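Local coordinates for fusolin (Unidentified entomopoxvirus, PDB 4OW5), which probably binds chitin through a copper-dependent lytic polysaccharide monooxygenase-like domain, enhances virulence and crystallises in vivo into viral spindles, at residues Gly2-Phe6 with Pro7-Gln11; Asn86-Pro89 with Asn90-Ala94; Asn172-Thr175 with Gly176-Leu180. All coordinates share one frame; numbering follows the deposited sequence.

Interaction 1 (Gly2-Phe6 with Pro7-Gln11); sequences GYITF and PIARQ. With EDO (1,2-ethanediol), chain H.
Ile4 lays its CB, CG1 and CD1 against the methyl of Ala9, CB to CB 4.0 Å, while its CG2 branch turns the other way to the backbone of Pro7, 3.2 Å from Pro7 O. That branch stands anti to the backbone N of Ile4, which aims it at the turn. Strand 2-6, an outermost strand of the antiparallel sheet, ends in a classic beta bulge, Thr5 and Phe6 both facing Glu137. The chain then reverses through a cis peptide between Phe6 and Pro7, and one backbone bond closes the reversal: Ala9 N donates to Ile4 O (2.9 Å, 158° at the hydrogen), from above the carbonyl plane. The Phe6 ring takes Pro7 over one face in a CH-pi contact, Pro7 CA lying 4.1 Å from its centroid. Tyr348 of the second subunit meets this ring, and Tyr345 OH of that subunit is hydrogen-bonded to Ile8 N. Ala9 is the N-cap of helix 10-17. Gln11 bends back, bringing Gln11 NE2 within 3.6 Å of Tyr3 CB while bonding to Asp66 O and Asn227 OD1. The guanidinium of Arg10 forms a salt bridge with Asp230; at its edge Arg10 NH1 and NH2 both donate to O2 of an ethanediol (2.8 and 2.9 Å), probably from the crystallisation liquor. The chemistry is thus an apolar turn closed by one backbone bond, with the polar ends of Arg10 and Gln11 satisfied by partners outside the turn.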
# COMPACT_ATOMS: atom_id res chain seq x y z
N GLY A 2 -24.71 -18.20 -7.97
CA GLY A 2 -24.22 -17.60 -6.74
C GLY A 2 -23.00 -16.75 -6.95
O GLY A 2 -22.53 -16.57 -8.08
N TYR A 3 -22.52 -16.19 -5.85
CA TYR A 3 -21.40 -15.28 -5.81
C TYR A 3 -20.74 -15.29 -4.42
O TYR A 3 -21.34 -15.74 -3.44
CB TYR A 3 -21.83 -13.84 -6.19
CG TYR A 3 -23.12 -13.38 -5.55
CD1 TYR A 3 -23.19 -13.15 -4.18
CD2 TYR A 3 -24.30 -13.29 -6.29
CE1 TYR A 3 -24.40 -12.89 -3.56
CE2 TYR A 3 -25.51 -12.95 -5.68
CZ TYR A 3 -25.56 -12.78 -4.31
OH TYR A 3 -26.70 -12.42 -3.64
N ILE A 4 -19.49 -14.84 -4.37
CA ILE A 4 -18.74 -14.72 -3.12
C ILE A 4 -19.33 -13.54 -2.36
O ILE A 4 -19.42 -12.46 -2.95
CB ILE A 4 -17.21 -14.51 -3.25
CG1 ILE A 4 -16.55 -15.28 -4.41
CG2 ILE A 4 -16.52 -14.82 -1.92
CD1 ILE A 4 -15.17 -14.60 -4.81
N THR A 5 -19.73 -13.74 -1.09
CA THR A 5 -20.22 -12.65 -0.24
C THR A 5 -19.14 -12.24 0.74
O THR A 5 -19.16 -11.10 1.17
CB THR A 5 -21.52 -12.96 0.45
OG1 THR A 5 -21.44 -14.25 1.03
CG2 THR A 5 -22.69 -12.82 -0.50
N PHE A 6 -18.23 -13.12 1.08
CA PHE A 6 -17.11 -12.70 1.95
C PHE A 6 -15.84 -13.44 1.58
O PHE A 6 -15.83 -14.66 1.74
CB PHE A 6 -17.38 -12.90 3.45
CG PHE A 6 -16.28 -12.23 4.24
CD1 PHE A 6 -16.15 -10.85 4.23
CD2 PHE A 6 -15.29 -12.97 4.86
CE1 PHE A 6 -15.05 -10.23 4.79
CE2 PHE A 6 -14.22 -12.34 5.51
CZ PHE A 6 -14.12 -10.97 5.48
N PRO A 7 -14.76 -12.76 1.12
CA PRO A 7 -14.67 -11.31 0.78
C PRO A 7 -15.57 -11.05 -0.42
O PRO A 7 -15.58 -11.86 -1.34
CB PRO A 7 -13.19 -11.08 0.45
CG PRO A 7 -12.49 -12.36 0.62
CD PRO A 7 -13.52 -13.47 0.77
N ILE A 8 -16.32 -9.96 -0.41
CA ILE A 8 -17.32 -9.68 -1.45
C ILE A 8 -16.72 -9.74 -2.85
O ILE A 8 -15.63 -9.19 -3.08
CB ILE A 8 -18.07 -8.35 -1.19
CG1 ILE A 8 -19.31 -8.24 -2.09
CG2 ILE A 8 -17.19 -7.11 -1.31
CD1 ILE A 8 -20.28 -7.06 -1.73
N ALA A 9 -17.39 -10.48 -3.76
CA ALA A 9 -16.90 -10.60 -5.13
C ALA A 9 -16.98 -9.22 -5.81
O ALA A 9 -17.87 -8.42 -5.50
CB ALA A 9 -17.71 -11.61 -5.91
N ARG A 10 -16.07 -8.96 -6.74
CA ARG A 10 -16.00 -7.69 -7.47
C ARG A 10 -17.33 -7.29 -8.10
O ARG A 10 -17.79 -6.15 -7.94
CB ARG A 10 -14.93 -7.78 -8.56
CG ARG A 10 -14.65 -6.48 -9.25
CD ARG A 10 -13.60 -6.70 -10.32
NE ARG A 10 -12.27 -6.85 -9.74
CZ ARG A 10 -11.16 -6.97 -10.45
NH1 ARG A 10 -11.22 -6.96 -11.78
NH2 ARG A 10 -9.98 -7.08 -9.85
N GLN A 11 -17.91 -8.21 -8.88
CA GLN A 11 -19.16 -7.93 -9.57
C GLN A 11 -20.34 -7.81 -8.59
O GLN A 11 -21.30 -7.10 -8.89
CB GLN A 11 -19.45 -8.94 -10.67
CG GLN A 11 -20.11 -10.26 -10.27
CD GLN A 11 -19.30 -11.12 -9.35
OE1 GLN A 11 -18.09 -11.03 -9.26
NE2 GLN A 11 -19.95 -12.04 -8.71
C1 EDO H . -8.94 -8.56 -13.94
O1 EDO H . -8.46 -9.10 -15.12
C2 EDO H . -8.56 -7.08 -13.78
O2 EDO H . -8.50 -6.89 -12.39

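Interaction 2 (Asn86-Pro89 with Asn90-Ala94); sequences NVVP and NYLCA
The exit of helix 80-87 is where this contact forms: Val88, the first residue to leave helical angles, and Pro89 lead into the loop that carries Cys93 of a disulfide. One methyl of Val88 does the touching. Its CG1, placed beside the carbonyl carbon by a chi1 of -170°, lies 3.9 Å from Leu92 CG and equally near Leu92 CA, so it lies along the leucine from CA to the branch point, with CD1 only slightly farther. Leu92 sends CD1 back over the turn, 3.9 Å from Val88 O and 4.1 Å from Val88 CG1, and the two side chains cross obliquely. On the outer side Asn90 swings its amide beside the proline ring, Asn90 ND2 to Pro89 CB 4.0 Å, with CG between its backbone N and carbonyl carbon (chi1 43°). This is contact without a bond between the two side chains. Further on, Ala94 N reaches back to Tyr91 O at 3.2 Å, a weak bond. The polar backbone of the turn is tied elsewhere: Val88 O accepts from the indole of Trp167, and Leu92 O pairs with the hydroxyl of Tyr212. Val88 also packs on Ala71 of strand 70-72, and farther along the loop Cys93 is tied by its disulfide to Cys228 of strand 223-234, the antiparallel partner of strand 70-72.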
# COMPACT_ATOMS: atom_id res chain seq x y z
N ASN A 86 -9.64 -23.57 -22.83
CA ASN A 86 -10.90 -23.55 -23.59
C ASN A 86 -12.09 -22.94 -22.87
O ASN A 86 -12.98 -22.42 -23.54
CB ASN A 86 -11.29 -25.00 -23.96
CG ASN A 86 -10.25 -25.75 -24.75
OD1 ASN A 86 -9.59 -25.19 -25.63
ND2 ASN A 86 -10.08 -27.04 -24.47
N VAL A 87 -12.18 -23.05 -21.56
CA VAL A 87 -13.39 -22.64 -20.85
C VAL A 87 -13.24 -21.21 -20.37
O VAL A 87 -14.09 -20.37 -20.68
CB VAL A 87 -13.71 -23.63 -19.71
CG1 VAL A 87 -15.05 -23.33 -19.06
CG2 VAL A 87 -13.69 -25.06 -20.23
N VAL A 88 -12.17 -20.94 -19.62
CA VAL A 88 -11.85 -19.58 -19.14
C VAL A 88 -10.37 -19.28 -19.49
O VAL A 88 -9.51 -19.18 -18.61
CB VAL A 88 -12.16 -19.37 -17.64
CG1 VAL A 88 -12.03 -17.89 -17.24
CG2 VAL A 88 -13.53 -19.92 -17.30
N PRO A 89 -10.08 -19.13 -20.81
CA PRO A 89 -8.71 -18.85 -21.24
C PRO A 89 -8.28 -17.43 -20.90
O PRO A 89 -7.10 -17.20 -20.67
CB PRO A 89 -8.76 -19.10 -22.74
CG PRO A 89 -10.16 -18.83 -23.13
CD PRO A 89 -10.98 -19.32 -21.97
N ASN A 90 -9.21 -16.47 -20.88
CA ASN A 90 -8.89 -15.09 -20.57
C ASN A 90 -10.18 -14.41 -20.10
O ASN A 90 -11.21 -15.09 -20.00
CB ASN A 90 -8.24 -14.43 -21.78
CG ASN A 90 -8.92 -14.77 -23.07
OD1 ASN A 90 -10.12 -14.55 -23.23
ND2 ASN A 90 -8.21 -15.38 -24.00
N TYR A 91 -10.12 -13.13 -19.70
CA TYR A 91 -11.27 -12.42 -19.12
C TYR A 91 -11.78 -13.21 -17.91
O TYR A 91 -12.96 -13.57 -17.81
CB TYR A 91 -12.37 -12.19 -20.17
CG TYR A 91 -11.98 -11.19 -21.23
CD1 TYR A 91 -11.79 -9.85 -20.91
CD2 TYR A 91 -11.71 -11.59 -22.53
CE1 TYR A 91 -11.48 -8.91 -21.88
CE2 TYR A 91 -11.29 -10.67 -23.50
CZ TYR A 91 -11.22 -9.32 -23.18
OH TYR A 91 -10.93 -8.36 -24.11
N LEU A 92 -10.85 -13.53 -17.01
CA LEU A 92 -11.13 -14.36 -15.86
C LEU A 92 -12.18 -13.77 -14.91
O LEU A 92 -12.97 -14.54 -14.37
CB LEU A 92 -9.84 -14.67 -15.07
CG LEU A 92 -9.08 -15.93 -15.50
CD1 LEU A 92 -8.51 -15.77 -16.91
CD2 LEU A 92 -7.96 -16.25 -14.51
N CYS A 93 -12.20 -12.44 -14.67
CA CYS A 93 -13.18 -11.88 -13.75
C CYS A 93 -14.57 -11.79 -14.40
O CYS A 93 -15.53 -11.54 -13.67
CB CYS A 93 -12.72 -10.52 -13.22
SG CYS A 93 -11.14 -10.58 -12.31
N ALA A 94 -14.66 -11.92 -15.73
CA ALA A 94 -15.92 -11.98 -16.48
C ALA A 94 -16.38 -13.43 -16.70
O ALA A 94 -17.40 -13.63 -17.36
CB ALA A 94 -15.74 -11.32 -17.81

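Interaction 3 (Asn172-Thr175 with Gly176-Leu180); sequences NIFT and GPIPL. With EDO (1,2-ethanediol), chain B.
Gly176, where strand 170-176 ends, meets the ring of Phe174 with its carbonyl: Gly176 O lies 3.5 Å from Phe174 CE1, at the ring edge and near its plane. This residue, without a side chain, has a phi of 151°. Pro177 adds its own carbonyl to the same edge, Pro177 O to Phe174 CZ 4.1 Å. Ile178 approaches the ring obliquely, CG1 3.8 Å from Phe174 CZ and CD1 3.9 Å from Phe174 CE1. Phe174 reaches them because its CG stands anti to the backbone N (chi1 -178°), and both Phe174 and Ile178 also touch Thr198 of strand 194-203. On strand 170-176, Ile173 and Phe174 both face Ile151, a classic beta bulge. The Asn172 amide folds alongside its own strand: Thr175 OG1 donates to Asn172 OD1 (2.8 Å), and Asn172 ND2 donates to Phe174 O (3.1 Å, 157°) from above that carbonyl plane. Hydroxyl O1 of an ethanediol, probably from the crystallisation liquor, lies 3.0 Å from Asn172 OD1 and also near Asn172 O. The two protein bonds use both ends of one amide and so fix its rotation, whereas the aromatic contact rests on apolar packing, probably helped by Gly176 O near the ring edge, whose hydrogens are weakly positive.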
# COMPACT_ATOMS: atom_id res chain seq x y z
N ASN A 172 -3.07 -21.92 -6.48
CA ASN A 172 -4.16 -22.62 -5.81
C ASN A 172 -3.87 -22.74 -4.30
O ASN A 172 -2.79 -23.20 -3.91
CB ASN A 172 -4.37 -24.00 -6.41
CG ASN A 172 -5.59 -24.66 -5.84
OD1 ASN A 172 -5.50 -25.45 -4.91
ND2 ASN A 172 -6.77 -24.15 -6.16
N ILE A 173 -4.80 -22.31 -3.47
CA ILE A 173 -4.68 -22.39 -2.01
C ILE A 173 -5.80 -23.24 -1.39
O ILE A 173 -5.73 -23.51 -0.20
CB ILE A 173 -4.59 -21.02 -1.32
CG1 ILE A 173 -5.87 -20.19 -1.53
CG2 ILE A 173 -3.32 -20.29 -1.77
CD1 ILE A 173 -5.88 -18.84 -0.79
N PHE A 174 -6.75 -23.72 -2.19
CA PHE A 174 -7.82 -24.58 -1.73
C PHE A 174 -8.47 -25.33 -2.90
O PHE A 174 -8.81 -24.73 -3.92
CB PHE A 174 -8.92 -23.80 -0.96
CG PHE A 174 -10.03 -24.68 -0.41
CD1 PHE A 174 -11.11 -25.05 -1.21
CD2 PHE A 174 -10.07 -25.03 0.94
CE1 PHE A 174 -12.15 -25.81 -0.70
CE2 PHE A 174 -11.13 -25.78 1.47
CZ PHE A 174 -12.14 -26.21 0.63
N THR A 175 -8.69 -26.63 -2.73
CA THR A 175 -9.40 -27.45 -3.70
C THR A 175 -10.18 -28.50 -2.96
O THR A 175 -9.57 -29.29 -2.26
CB THR A 175 -8.45 -28.13 -4.69
OG1 THR A 175 -7.64 -27.17 -5.33
CG2 THR A 175 -9.20 -28.96 -5.71
N GLY A 176 -11.48 -28.57 -3.19
CA GLY A 176 -12.31 -29.64 -2.65
C GLY A 176 -13.75 -29.24 -2.42
O GLY A 176 -14.13 -28.07 -2.55
N PRO A 177 -14.59 -30.19 -2.00
CA PRO A 177 -15.97 -29.82 -1.65
C PRO A 177 -16.04 -29.02 -0.35
O PRO A 177 -15.11 -29.04 0.47
CB PRO A 177 -16.68 -31.19 -1.53
CG PRO A 177 -15.62 -32.12 -1.18
CD PRO A 177 -14.33 -31.62 -1.77
N ILE A 178 -17.07 -28.19 -0.25
CA ILE A 178 -17.44 -27.41 0.92
C ILE A 178 -18.91 -27.77 1.21
O ILE A 178 -19.74 -27.61 0.33
CB ILE A 178 -17.25 -25.88 0.69
CG1 ILE A 178 -15.83 -25.55 0.20
CG2 ILE A 178 -17.58 -25.10 1.96
CD1 ILE A 178 -15.60 -24.12 -0.00
N PRO A 179 -19.29 -28.35 2.37
CA PRO A 179 -20.70 -28.68 2.57
C PRO A 179 -21.53 -27.41 2.80
O PRO A 179 -21.02 -26.40 3.30
CB PRO A 179 -20.69 -29.58 3.81
CG PRO A 179 -19.55 -29.03 4.61
CD PRO A 179 -18.49 -28.66 3.58
N LEU A 180 -22.79 -27.45 2.39
CA LEU A 180 -23.75 -26.39 2.67
C LEU A 180 -24.05 -26.32 4.18
O LEU A 180 -24.23 -27.36 4.82
CB LEU A 180 -25.04 -26.68 1.92
CG LEU A 180 -25.01 -26.38 0.48
CD1 LEU A 180 -26.00 -27.24 -0.28
CD2 LEU A 180 -25.26 -24.92 0.25
C1 EDO B . -4.06 -26.83 -2.34
O1 EDO B . -3.15 -26.29 -3.26
C2 EDO B . -4.88 -27.97 -2.98
O2 EDO B . -4.11 -28.66 -3.94

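How the interactions relate
The three local contacts follow one another along the chain within the same monooxygenase-family region. Interactions 1 and 2 touch: Arg10 NH1 lies 3.7 Å from Cys93 SG, and Asp112, which accepts from Cys93 N, also bonds to the ethanediol held by Arg10. Their centres are 17 Å apart. Interaction 3 stands off from both, its nearest atoms about 9 Å from interaction 1 and about 11 Å from interaction 2. Interaction 1 lies near the copper- or zinc-binding site of His1 and His144, in which no metal is modelled here, with the side chain of Tyr3 about 7 Å from that of His1 and about 12 Å from that of His144; interactions 2 and 3 lie away from the metal-binding sites.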